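Local coordinates for protein putative isochorismatase (Burkholderia xenovorans, PDB 3OQP) that probably acts as a cysteine hydrolase of the isochorismatase family, with a natural substrate that remains to be defined, at residues Ile12-Glu17 with Pro76-Arg81; Arg39-Ala44 with Val51-Asn56; Pro28-Ser33 with Thr115-His120; His85-Ser90 with Gly97-Gly102; Val147-Ser152 with Glu159-Val164. All coordinates share one frame; numbering follows the deposited sequence. Where two conformers were deposited one is given.

In the fold
Contacts 1, 2 and 4 lie on one wing of the parallel sheet, contact 5 at the dimer interface, and contact 3 between them. The centres of contacts 1 and 2 are about 9 Å apart, those of contacts 4 and 5 about 27 Å. Contacts 2 and 4 use neighbouring strands, 51-56 and 85-89. Contact 1 joins contact 4 through the salt bridge from Asp13 OD2 to Lys89 NZ (2.9 Å). Lys89 NZ also bonds the sulfinate of oxidised Cys122; Asp13, Lys89 and Cys122 are consistent with the family's Asp-Lys-Cys triad. Met118 N, of contact 3, bonds the same sulfinate. Contact 3 meets contact 5 where His120 NE2 lies 2.9 Å from Tyr149 OH.

Contact 1: residues Ile12-Glu17 with Pro76-Arg81; sequences IDVQNE and PVVSER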
# COMPACT_ATOMS: atom_id res chain seq x y z
N ILE A 12 10.07 9.36 8.39
CA ILE A 12 10.58 8.28 7.57
C ILE A 12 11.46 8.81 6.46
O ILE A 12 11.03 9.57 5.57
CB ILE A 12 9.43 7.44 6.97
CG1 ILE A 12 8.59 6.82 8.11
CG2 ILE A 12 10.01 6.34 6.10
CD1 ILE A 12 7.42 5.98 7.67
N ASP A 13 12.72 8.40 6.50
CA ASP A 13 13.67 8.56 5.39
C ASP A 13 13.77 9.99 4.86
O ASP A 13 13.83 10.21 3.64
CB ASP A 13 13.38 7.59 4.26
CG ASP A 13 13.42 6.13 4.68
OD1 ASP A 13 13.76 5.80 5.83
OD2 ASP A 13 13.09 5.26 3.81
N VAL A 14 13.91 10.95 5.77
CA VAL A 14 14.09 12.33 5.40
C VAL A 14 15.56 12.59 5.18
O VAL A 14 16.27 13.14 6.03
CB VAL A 14 13.32 13.29 6.38
CG1 VAL A 14 13.57 14.78 5.98
CG2 VAL A 14 11.80 12.99 6.47
N GLN A 15 15.96 12.16 3.99
CA GLN A 15 17.34 12.07 3.56
C GLN A 15 17.62 12.88 2.33
O GLN A 15 16.70 13.23 1.55
CB GLN A 15 17.62 10.59 3.31
CG GLN A 15 17.72 9.75 4.60
CD GLN A 15 17.65 8.25 4.38
OE1 GLN A 15 16.59 7.62 4.49
NE2 GLN A 15 18.79 7.66 4.07
N ASN A 16 18.88 13.28 2.15
CA ASN A 16 19.24 14.20 1.10
C ASN A 16 18.94 13.72 -0.30
O ASN A 16 18.66 14.56 -1.17
CB ASN A 16 20.74 14.52 1.16
CG ASN A 16 21.11 15.34 2.38
OD1 ASN A 16 20.31 16.17 2.81
ND2 ASN A 16 22.32 15.12 2.92
N GLU A 17 18.85 12.41 -0.53
CA GLU A 17 18.57 11.84 -1.82
C GLU A 17 17.29 12.40 -2.40
O GLU A 17 17.15 12.57 -3.61
CB GLU A 17 18.42 10.30 -1.74
CG GLU A 17 18.62 9.61 -3.02
CD GLU A 17 20.11 9.62 -3.40
OE1 GLU A 17 20.90 8.78 -2.85
OE2 GLU A 17 20.48 10.48 -4.26
N PRO A 76 19.41 18.10 6.98
CA PRO A 76 19.52 18.98 8.14
C PRO A 76 18.26 19.24 8.99
O PRO A 76 18.37 19.43 10.19
CB PRO A 76 20.03 20.29 7.52
CG PRO A 76 20.88 19.83 6.39
CD PRO A 76 20.13 18.66 5.81
N VAL A 77 17.05 19.17 8.42
CA VAL A 77 15.83 19.29 9.23
C VAL A 77 15.74 18.24 10.34
O VAL A 77 15.28 18.51 11.45
CB VAL A 77 14.52 19.19 8.36
CG1 VAL A 77 13.34 18.77 9.20
CG2 VAL A 77 14.20 20.51 7.71
N VAL A 78 16.17 17.03 10.01
CA VAL A 78 16.26 15.97 11.00
C VAL A 78 17.51 16.09 11.81
O VAL A 78 17.46 16.11 13.03
CB VAL A 78 16.27 14.56 10.33
CG1 VAL A 78 16.59 13.49 11.39
CG2 VAL A 78 14.94 14.33 9.68
N SER A 79 18.64 16.23 11.12
CA SER A 79 19.91 16.03 11.81
C SER A 79 20.19 17.10 12.86
O SER A 79 20.95 16.86 13.82
CB SER A 79 21.06 15.90 10.82
OG SER A 79 21.34 17.14 10.21
N GLU A 80 19.62 18.29 12.69
CA GLU A 80 19.86 19.33 13.67
C GLU A 80 18.81 19.37 14.79
O GLU A 80 18.82 20.28 15.62
CB GLU A 80 20.00 20.66 12.99
CG GLU A 80 21.13 20.64 11.94
CD GLU A 80 22.47 20.19 12.48
OE1 GLU A 80 22.93 20.80 13.48
OE2 GLU A 80 23.06 19.21 11.92
N ARG A 81 17.96 18.34 14.85
CA ARG A 81 16.94 18.25 15.89
C ARG A 81 17.13 17.03 16.78
O ARG A 81 17.78 16.06 16.38
CB ARG A 81 15.56 18.16 15.26
CG ARG A 81 15.07 19.51 14.70
CD ARG A 81 13.67 19.49 14.08
NE ARG A 81 13.17 20.85 13.93
CZ ARG A 81 13.64 21.71 13.05
NH1 ARG A 81 14.47 21.38 12.07
NH2 ARG A 81 13.14 22.92 13.07
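Val14 lays its CB and CG1 against one methyl of Val78, the two branched side chains meeting at a slant. They tie the loop that leaves strand 7-12, in the interior of the parallel sheet of this isochorismatase-type alpha/beta fold, to the short helix 76-79 that precedes edge strand 85-89. Val14 CB stands 3.8 Å from Val78 CG2, and Val14 CG1 is 4.0 Å from the same methyl. Val78 is modelled in two conformers, so the detail applies to one of them. An inverse gamma turn centred on Val14, closed by a weak bond from Gln15 N to Asp13 O, turns this side chain toward the helix while CB of Asp13 and of Gln15 point away. With chi1 at 178°, CG1 of Val14 faces Val78 and CG2 is left to pack on Gly116; Leu34 and Ile37 of helix 30-47 add to its surroundings. Asp13, turned the other way, forms a salt bridge with Lys89, consistent with the Asp and Lys of the family's triad. Beside the valines, the side chains of Asn16 and Pro76 cross at about a right angle, with Asn16 OD1 3.9 Å from Pro76 CD; Asn16 ND2 is held by Asn70 O. The helix end is tied down by Arg81, whose NE pairs with Asp42 and whose NH1 donates to a lone pair of Val77 O at 3.0 Å, nearly straight at 170°.

Contact 2: residues Arg39-Ala44 with Val51-Asn56; sequences RAMDAA and VVIVQN
This is a buried, wholly apolar helix-on-sheet contact, in which Met41 and Ala44 of helix 30-47 rest on Val51 and Ile53 of strand 51-56. Met41 is present as selenomethionine, and it is the terminal methyl, not the selenium, that does the touching. CE lies 3.9 Å from Ile53 CD1 and 4.1 Å from Val51 CG1, bridging two side chains that project from the same face of the strand. The Met41 chain runs out extended from the helix and then bends at its last torsion (chi3 71°), which carries CE over to the strand and sets it across both partners at about a right angle. Helix and strand belong to a beta-alpha-beta crossover that begins with strand 7-12, which lies beside 51-56 in the sheet. The segment axes approach to 9.9 Å, and their directions differ by 143°, as expected where the chain climbs along the helix and returns through the strand. Near the connection the spacing tightens: Ala44 CB is 3.6 Å from Val51 CG2. Val51 divides its branches between the two helix residues, CG1 anti to the backbone N (chi1 174°) taking Met41 and CG2 taking Ala44. Val11 of strand 7-12 touches both Met41 and Ile53, and Trp182 of helix 179-188 packs on Ala44.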
# COMPACT_ATOMS: atom_id res chain seq x y z
N ARG A 39 8.13 21.42 11.66
CA ARG A 39 7.08 21.91 12.59
C ARG A 39 6.51 20.75 13.38
O ARG A 39 6.35 20.86 14.58
CB ARG A 39 5.95 22.63 11.87
CG ARG A 39 6.29 23.96 11.28
CD ARG A 39 5.05 24.81 10.99
NE ARG A 39 4.20 24.18 10.08
CZ ARG A 39 2.89 24.00 10.23
NH1 ARG A 39 2.21 24.35 11.30
NH2 ARG A 39 2.27 23.45 9.24
N ALA A 40 6.25 19.64 12.71
CA ALA A 40 5.70 18.48 13.42
C ALA A 40 6.67 17.94 14.49
O ALA A 40 6.24 17.68 15.61
CB ALA A 40 5.36 17.35 12.43
N MSE A 41 7.96 17.91 14.15
CA MSE A 41 8.98 17.48 15.11
C MSE A 41 9.06 18.46 16.29
O MSE A 41 9.12 18.04 17.44
CB MSE A 41 10.35 17.39 14.44
CG MSE A 41 10.43 16.20 13.43
SE MSE A 41 12.05 16.11 12.56
CE MSE A 41 13.05 15.58 13.91
N ASP A 42 9.02 19.76 16.03
CA ASP A 42 9.12 20.75 17.09
C ASP A 42 7.90 20.71 17.98
O ASP A 42 7.99 20.85 19.20
CB ASP A 42 9.32 22.14 16.51
CG ASP A 42 10.67 22.33 15.89
OD1 ASP A 42 11.61 21.54 16.16
OD2 ASP A 42 10.86 23.28 15.07
N ALA A 43 6.73 20.55 17.36
CA ALA A 43 5.49 20.44 18.10
C ALA A 43 5.49 19.18 18.95
O ALA A 43 5.06 19.22 20.12
CB ALA A 43 4.31 20.46 17.15
N ALA A 44 5.94 18.07 18.37
CA ALA A 44 5.99 16.79 19.10
C ALA A 44 6.87 16.94 20.33
O ALA A 44 6.50 16.49 21.42
CB ALA A 44 6.54 15.69 18.19
N VAL A 51 9.44 11.07 19.20
CA VAL A 51 9.83 11.26 17.85
C VAL A 51 10.80 10.16 17.44
O VAL A 51 11.87 9.94 18.09
CB VAL A 51 10.52 12.62 17.67
CG1 VAL A 51 11.09 12.78 16.22
CG2 VAL A 51 9.52 13.74 17.99
N VAL A 52 10.48 9.40 16.39
CA VAL A 52 11.30 8.27 15.90
C VAL A 52 11.81 8.60 14.52
O VAL A 52 10.99 8.96 13.65
CB VAL A 52 10.43 6.99 15.78
CG1 VAL A 52 11.27 5.81 15.23
CG2 VAL A 52 9.74 6.66 17.11
N ILE A 53 13.11 8.60 14.32
CA ILE A 53 13.72 8.83 13.03
C ILE A 53 14.06 7.49 12.38
O ILE A 53 14.65 6.61 13.00
CB ILE A 53 15.03 9.64 13.21
CG1 ILE A 53 14.75 10.99 13.87
CG2 ILE A 53 15.82 9.80 11.90
CD1 ILE A 53 13.74 11.83 13.22
N VAL A 54 13.75 7.37 11.09
CA VAL A 54 14.03 6.18 10.27
C VAL A 54 15.00 6.63 9.18
O VAL A 54 14.73 7.66 8.52
CB VAL A 54 12.78 5.60 9.67
CG1 VAL A 54 13.11 4.35 8.84
CG2 VAL A 54 11.72 5.33 10.78
N GLN A 55 16.06 5.85 8.95
CA GLN A 55 17.02 6.11 7.89
C GLN A 55 17.14 4.84 7.04
O GLN A 55 17.41 3.75 7.59
CB GLN A 55 18.35 6.53 8.51
CG GLN A 55 19.40 6.97 7.51
CD GLN A 55 20.67 7.53 8.17
OE1 GLN A 55 20.90 7.34 9.37
NE2 GLN A 55 21.41 8.32 7.42
N ASN A 56 17.06 5.00 5.73
CA ASN A 56 17.06 3.91 4.78
C ASN A 56 18.45 3.81 4.13
O ASN A 56 18.94 4.82 3.60
CB ASN A 56 15.99 4.15 3.71
CG ASN A 56 15.89 3.03 2.71
OD1 ASN A 56 15.19 2.06 2.97
ND2 ASN A 56 16.62 3.14 1.56

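Contact 3: residues Pro28-Ser33 with Thr115-His120; sequences PDVQSS and TGYMTH
Tyr117 reaches from the loop after strand 111-115 to the first turn of helix 30-47, where its hydroxyl donates a hydrogen bond to Ser33. Tyr117 OH is 2.7 Å from Ser33 OG, and the serine oxygen lies at the edge of the phenol ring, in its plane. Ser33 OG sits between its own backbone N and carbonyl carbon (chi1 61°), a rotamer that turns it to the tyrosine while Ser33 CB keeps 3.6 Å from the phenol oxygen.

The apolar part is small. Val30 crosses the tyrosine at about a right angle, its CG2 methyl 3.7 Å from Tyr117 OH and 4.1 Å from Tyr117 CZ, so the buried hydroxyl is flanked by a methyl as well as by its acceptor. Tyr18 meets the Tyr117 ring with planes at about 55°.

Backbone and capping bonds hold both sides in place. Asp29 is the N-cap of the helix, and its OD2 accepts from Ser32 N at 3.2 Å through the anti lone pair. On the other side, Tyr117 is bonded through its main chain to Ile12.

The peptide between Tyr117 and Met118 is cis, and Met118 N bonds to the sulfinate of oxidised Cys122. A cis peptide whose amide faces the presumed nucleophile, here oxidised, is consistent with the oxyanion hole of isochorismatase-like hydrolases.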
# COMPACT_ATOMS: atom_id res chain seq x y z
N PRO A 28 3.83 16.77 -2.58
CA PRO A 28 3.85 18.23 -2.54
C PRO A 28 5.27 18.74 -2.76
O PRO A 28 6.28 18.03 -2.73
CB PRO A 28 3.36 18.55 -1.11
CG PRO A 28 2.50 17.36 -0.76
CD PRO A 28 3.26 16.20 -1.35
N ASP A 29 5.37 20.05 -2.96
CA ASP A 29 6.68 20.70 -3.05
C ASP A 29 7.57 20.28 -1.87
O ASP A 29 7.17 20.36 -0.72
CB ASP A 29 6.48 22.20 -3.04
CG ASP A 29 7.78 22.95 -3.17
OD1 ASP A 29 8.26 23.19 -4.30
OD2 ASP A 29 8.32 23.33 -2.12
N VAL A 30 8.81 19.94 -2.15
CA VAL A 30 9.62 19.38 -1.13
C VAL A 30 10.03 20.37 -0.07
O VAL A 30 10.22 20.02 1.09
CB VAL A 30 10.84 18.63 -1.71
CG1 VAL A 30 11.87 19.62 -2.26
CG2 VAL A 30 11.42 17.66 -0.65
N GLN A 31 10.22 21.63 -0.43
CA GLN A 31 10.52 22.60 0.59
C GLN A 31 9.37 22.81 1.54
O GLN A 31 9.57 23.00 2.74
CB GLN A 31 11.00 23.91 -0.00
CG GLN A 31 12.33 23.80 -0.77
CD GLN A 31 13.48 23.31 0.10
OE1 GLN A 31 13.60 23.68 1.26
NE2 GLN A 31 14.31 22.42 -0.45
N SER A 32 8.16 22.70 1.04
CA SER A 32 6.97 22.86 1.89
C SER A 32 6.79 21.66 2.84
O SER A 32 6.30 21.78 3.97
CB SER A 32 5.66 23.05 1.09
OG SER A 32 5.14 21.84 0.49
N SER A 33 7.06 20.48 2.34
CA SER A 33 6.98 19.30 3.24
C SER A 33 8.12 19.24 4.24
O SER A 33 7.88 18.88 5.38
CB SER A 33 6.80 18.00 2.47
OG SER A 33 7.88 17.75 1.58
N THR A 115 5.11 10.81 8.89
CA THR A 115 5.65 11.86 8.05
C THR A 115 6.89 11.27 7.32
O THR A 115 7.43 10.20 7.70
CB THR A 115 6.09 13.10 8.88
OG1 THR A 115 7.18 12.73 9.75
CG2 THR A 115 4.90 13.69 9.62
N GLY A 116 7.32 11.98 6.32
CA GLY A 116 8.48 11.62 5.56
C GLY A 116 8.10 10.96 4.23
O GLY A 116 6.98 11.10 3.75
N TYR A 117 9.08 10.32 3.63
CA TYR A 117 9.04 9.92 2.24
C TYR A 117 9.38 8.45 2.04
O TYR A 117 10.15 7.88 2.79
CB TYR A 117 10.10 10.73 1.45
CG TYR A 117 10.05 12.24 1.68
CD1 TYR A 117 8.92 12.99 1.42
CD2 TYR A 117 11.13 12.89 2.25
CE1 TYR A 117 8.91 14.38 1.68
CE2 TYR A 117 11.15 14.26 2.47
CZ TYR A 117 10.02 15.02 2.19
OH TYR A 117 10.06 16.38 2.50
N MSE A 118 8.89 7.83 0.96
CA MSE A 118 7.89 8.37 0.06
C MSE A 118 6.50 7.89 0.49
O MSE A 118 6.31 6.78 0.99
CB MSE A 118 8.07 7.90 -1.35
CG MSE A 118 9.39 8.39 -1.89
SE MSE A 118 9.84 7.73 -3.74
CE MSE A 118 10.29 6.04 -3.26
N THR A 119 5.49 8.70 0.19
CA THR A 119 4.03 8.44 0.43
C THR A 119 3.66 6.98 0.08
O THR A 119 3.10 6.23 0.87
CB THR A 119 3.15 9.38 -0.36
OG1 THR A 119 3.37 10.67 0.19
CG2 THR A 119 1.72 8.95 -0.25
N HIS A 120 4.01 6.59 -1.14
CA HIS A 120 3.58 5.35 -1.78
C HIS A 120 4.47 4.13 -1.57
O HIS A 120 4.13 3.07 -2.11
CB HIS A 120 3.43 5.67 -3.28
CG HIS A 120 4.70 6.11 -3.87
ND1 HIS A 120 5.09 7.44 -3.84
CD2 HIS A 120 5.69 5.42 -4.45
CE1 HIS A 120 6.34 7.50 -4.34
NE2 HIS A 120 6.71 6.29 -4.74

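Contact 4: residues His85-Ser90 with Gly97-Gly102; sequences HYVEKS and GTDLAG
His85 and Asp99 approach from opposite directions and join through a short, nearly straight hydrogen bond, His85 NE2 donating to Asp99 OD1 at 2.7 Å with an angle of 168°. The acceptor lies in the plane of the imidazole; at the carboxylate end the donor comes from the syn side but tilted 26° out of plane, and the two flat groups are turned 28° apart. The other carboxylate oxygen, Asp99 OD2, accepts from a water 3.0 Å away that also donates to Tyr86 O. Next to this polar pair, Val87 presents its two methyls to different partners. Val87 CG1, anti to the backbone N, touches Thr98 CB at 3.8 Å, whereas Val87 CG2 passes Asp99 OD1 at 3.7 Å.

These contacts join edge strand 85-89 of the parallel sheet to the loop entering helix 100-105, within the beta-alpha-beta connection that runs on to strand 111-115. Asp99 occupies the N-cap position of that helix without making a capping bond itself. The loop is shaped instead by an ST turn, Leu100 N donating to Thr98 OG1 at 3.1 Å, while that hydroxyl also bonds to Ala94 O. Trp103 stacks on the His85 ring and would steady its orientation. The carboxylate would be expected to favour a protonated imidazole. Further along the strand, the end of Lys89 leads away from the helix to Asp13 and oxidised Cys122.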
# COMPACT_ATOMS: atom_id res chain seq x y z
N HIS A 85 14.12 8.11 19.37
CA HIS A 85 14.53 6.79 18.89
C HIS A 85 14.96 6.89 17.43
O HIS A 85 14.60 7.84 16.72
CB HIS A 85 13.38 5.81 19.01
CG HIS A 85 13.76 4.39 18.81
ND1 HIS A 85 14.76 3.77 19.53
CD2 HIS A 85 13.21 3.44 18.03
CE1 HIS A 85 14.84 2.51 19.14
NE2 HIS A 85 13.89 2.27 18.24
N TYR A 86 15.78 5.93 17.01
CA TYR A 86 16.35 5.77 15.69
C TYR A 86 16.23 4.34 15.22
O TYR A 86 16.45 3.43 16.00
CB TYR A 86 17.80 6.22 15.68
CG TYR A 86 18.52 5.97 14.37
CD1 TYR A 86 19.16 4.75 14.18
CD2 TYR A 86 18.54 6.91 13.35
CE1 TYR A 86 19.86 4.52 12.98
CE2 TYR A 86 19.23 6.68 12.19
CZ TYR A 86 19.85 5.47 11.98
OH TYR A 86 20.55 5.21 10.83
N VAL A 87 15.85 4.14 13.96
CA VAL A 87 15.68 2.85 13.30
C VAL A 87 16.32 2.95 11.91
O VAL A 87 15.96 3.87 11.16
CB VAL A 87 14.21 2.47 13.11
CG1 VAL A 87 14.12 1.16 12.32
CG2 VAL A 87 13.51 2.34 14.47
N GLU A 88 17.31 2.09 11.61
CA GLU A 88 17.76 1.96 10.23
C GLU A 88 17.03 0.80 9.55
O GLU A 88 16.76 -0.21 10.15
CB GLU A 88 19.29 1.77 10.10
CG GLU A 88 19.77 0.36 10.50
CD GLU A 88 21.21 0.12 10.13
OE1 GLU A 88 22.08 0.88 10.59
OE2 GLU A 88 21.46 -0.82 9.35
N LYS A 89 16.73 0.96 8.26
CA LYS A 89 16.05 -0.06 7.46
C LYS A 89 16.67 -0.13 6.05
O LYS A 89 17.34 0.80 5.61
CB LYS A 89 14.53 0.18 7.38
CG LYS A 89 14.17 1.40 6.57
CD LYS A 89 12.66 1.64 6.57
CE LYS A 89 12.27 2.75 5.65
NZ LYS A 89 12.46 2.44 4.22
N SER A 90 16.39 -1.25 5.39
CA SER A 90 16.76 -1.55 4.02
C SER A 90 15.59 -2.16 3.23
O SER A 90 15.80 -2.82 2.20
CB SER A 90 17.95 -2.51 4.04
OG SER A 90 19.08 -1.83 4.49
N GLY A 97 11.64 -6.66 10.87
CA GLY A 97 12.83 -7.10 11.49
C GLY A 97 13.45 -6.11 12.45
O GLY A 97 14.53 -6.41 12.96
N THR A 98 12.82 -4.95 12.68
CA THR A 98 13.43 -3.87 13.49
C THR A 98 12.91 -3.91 14.91
O THR A 98 12.07 -4.76 15.25
CB THR A 98 13.14 -2.50 12.86
OG1 THR A 98 11.78 -2.14 13.12
CG2 THR A 98 13.44 -2.47 11.31
N ASP A 99 13.35 -2.96 15.73
CA ASP A 99 12.86 -2.87 17.08
C ASP A 99 11.62 -1.97 17.23
O ASP A 99 11.22 -1.71 18.36
CB ASP A 99 13.95 -2.45 18.02
CG ASP A 99 14.36 -1.01 17.88
OD1 ASP A 99 13.69 -0.23 17.17
OD2 ASP A 99 15.36 -0.65 18.57
N LEU A 100 11.02 -1.52 16.11
CA LEU A 100 10.03 -0.46 16.16
C LEU A 100 8.77 -0.87 16.93
O LEU A 100 8.36 -0.16 17.83
CB LEU A 100 9.65 0.00 14.73
CG LEU A 100 8.62 1.13 14.63
CD1 LEU A 100 9.12 2.37 15.42
CD2 LEU A 100 8.35 1.45 13.19
N ALA A 101 8.19 -2.02 16.60
CA ALA A 101 6.96 -2.44 17.23
C ALA A 101 7.14 -2.55 18.75
O ALA A 101 6.30 -2.11 19.52
CB ALA A 101 6.47 -3.78 16.67
N GLY A 102 8.22 -3.17 19.18
CA GLY A 102 8.50 -3.30 20.62
C GLY A 102 8.71 -1.96 21.31
O GLY A 102 8.24 -1.72 22.41
O HOH W 1 16.83 0.77 16.31

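Contact 5: residues Val147-Ser152 with Glu159-Val164; sequences VPYENS and EEIHRV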
# COMPACT_ATOMS: atom_id res chain seq x y z
N VAL A 147 7.21 10.98 -5.97
CA VAL A 147 7.99 11.25 -7.19
C VAL A 147 7.13 10.68 -8.32
O VAL A 147 6.31 9.81 -8.10
CB VAL A 147 9.38 10.56 -7.17
CG1 VAL A 147 10.13 10.97 -5.91
CG2 VAL A 147 9.30 9.04 -7.31
N PRO A 148 7.33 11.12 -9.58
CA PRO A 148 6.61 10.51 -10.72
C PRO A 148 7.33 9.20 -11.13
O PRO A 148 8.54 9.02 -10.92
CB PRO A 148 6.71 11.57 -11.81
CG PRO A 148 8.06 12.17 -11.54
CD PRO A 148 8.12 12.28 -10.00
N TYR A 149 6.57 8.29 -11.72
CA TYR A 149 7.10 7.02 -12.19
C TYR A 149 6.52 6.72 -13.59
O TYR A 149 5.33 6.99 -13.88
CB TYR A 149 6.60 5.84 -11.33
CG TYR A 149 7.20 5.68 -9.96
CD1 TYR A 149 8.48 6.03 -9.65
CD2 TYR A 149 6.51 4.96 -9.01
CE1 TYR A 149 9.02 5.78 -8.40
CE2 TYR A 149 7.05 4.68 -7.73
CZ TYR A 149 8.31 5.10 -7.44
OH TYR A 149 8.80 4.87 -6.18
N GLU A 150 7.36 6.15 -14.42
CA GLU A 150 6.91 5.55 -15.66
C GLU A 150 7.65 4.24 -15.84
O GLU A 150 8.87 4.19 -15.75
CB GLU A 150 7.12 6.50 -16.86
CG GLU A 150 6.37 6.00 -18.10
CD GLU A 150 6.34 7.00 -19.26
OE1 GLU A 150 6.93 8.11 -19.13
OE2 GLU A 150 5.74 6.63 -20.28
N ASN A 151 6.93 3.18 -16.10
CA ASN A 151 7.52 1.87 -16.24
C ASN A 151 6.60 1.03 -17.15
O ASN A 151 5.71 1.57 -17.79
CB ASN A 151 7.82 1.22 -14.87
CG ASN A 151 6.62 1.12 -13.98
OD1 ASN A 151 5.52 0.79 -14.42
ND2 ASN A 151 6.84 1.38 -12.69
N SER A 152 6.81 -0.28 -17.20
CA SER A 152 6.00 -1.07 -18.10
C SER A 152 4.53 -1.08 -17.78
O SER A 152 3.74 -1.42 -18.66
CB SER A 152 6.52 -2.49 -18.20
OG SER A 152 6.39 -3.18 -16.95
N GLU A 159 1.83 14.05 -8.32
CA GLU A 159 0.59 14.52 -7.77
C GLU A 159 -0.45 13.39 -7.77
O GLU A 159 -1.18 13.21 -6.81
CB GLU A 159 0.06 15.74 -8.55
CG GLU A 159 -1.19 16.41 -7.93
CD GLU A 159 -2.50 15.67 -8.18
OE1 GLU A 159 -2.65 14.92 -9.19
OE2 GLU A 159 -3.44 15.92 -7.37
N GLU A 160 -0.53 12.64 -8.86
CA GLU A 160 -1.53 11.58 -8.95
C GLU A 160 -1.21 10.51 -7.89
O GLU A 160 -2.09 10.00 -7.20
CB GLU A 160 -1.56 10.91 -10.32
CG GLU A 160 -2.20 11.66 -11.42
CD GLU A 160 -2.07 10.96 -12.76
OE1 GLU A 160 -0.95 10.45 -13.08
OE2 GLU A 160 -3.07 10.97 -13.51
N ILE A 161 0.05 10.14 -7.77
CA ILE A 161 0.46 9.10 -6.80
C ILE A 161 0.09 9.57 -5.38
O ILE A 161 -0.48 8.83 -4.60
CB ILE A 161 1.93 8.70 -6.94
CG1 ILE A 161 2.16 8.07 -8.30
CG2 ILE A 161 2.34 7.75 -5.76
CD1 ILE A 161 3.59 7.74 -8.62
N HIS A 162 0.53 10.76 -5.00
CA HIS A 162 0.32 11.26 -3.67
C HIS A 162 -1.14 11.42 -3.33
O HIS A 162 -1.58 11.06 -2.25
CB HIS A 162 1.09 12.56 -3.47
CG HIS A 162 0.98 13.14 -2.09
ND1 HIS A 162 1.69 12.66 -1.01
CD2 HIS A 162 0.23 14.17 -1.65
CE1 HIS A 162 1.40 13.41 0.04
NE2 HIS A 162 0.52 14.34 -0.32
N ARG A 163 -1.90 11.94 -4.29
CA ARG A 163 -3.33 12.08 -4.12
C ARG A 163 -4.05 10.74 -3.96
O ARG A 163 -4.90 10.57 -3.06
CB ARG A 163 -3.96 12.92 -5.22
CG ARG A 163 -5.47 13.03 -5.14
CD ARG A 163 -6.13 14.12 -6.00
NE ARG A 163 -5.56 14.09 -7.34
CZ ARG A 163 -5.92 13.28 -8.33
NH1 ARG A 163 -6.95 12.47 -8.20
NH2 ARG A 163 -5.26 13.30 -9.47
N VAL A 164 -3.81 9.85 -4.89
CA VAL A 164 -4.39 8.51 -4.82
C VAL A 164 -4.12 7.90 -3.45
O VAL A 164 -4.99 7.37 -2.82
CB VAL A 164 -3.96 7.62 -5.99
CG1 VAL A 164 -4.15 6.14 -5.63
CG2 VAL A 164 -4.76 7.98 -7.25
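The Tyr149 ring is approached obliquely by the tip of Ile161, whose CD1 stops 4.1 Å from Tyr149 CD2. His120 also meets this ring with its plane at about a right angle, and its NE2 is hydrogen-bonded to Tyr149 OH, so the phenol is fixed at its polar end as well as touched at CD2. The other flat groups pair within the helix: the guanidinium of Arg163 meets the carboxylate of Glu159, one turn earlier, side-on, with the carboxylate at the edge of the guanidinium plane. Arg163 NE is 2.8 Å from Glu159 OE2, and Arg163 NH2 is 3.1 Å from Glu159 OE1; this two-nitrogen grip would restrict rotation of both groups.

Ile161 is the residue of helix 158-173 that carries the contact. Its chain is extended beyond CB (chi2 175°), which carries CD1 out to where it meets both the tyrosine and, at 3.5 Å, Val147 O. The helix thus packs on the chain entering the small antiparallel hairpin of strands 149-151 and 154-156, with Ala156 of the second strand also on Ile161.

The region faces the second subunit. Arg163 and Glu160 each form a salt bridge with the other's counterpart there, and Asn201 of that subunit donates to Pro148 O.

Across the two segments the chemistry is apolar: the Ile161 methyl lies against Val147 O, a carbonyl buried with no hydrogen-bond partner in the model, so cohesion here rests on van der Waals contact, while the charged groups of the helix serve its own turn and the dimer.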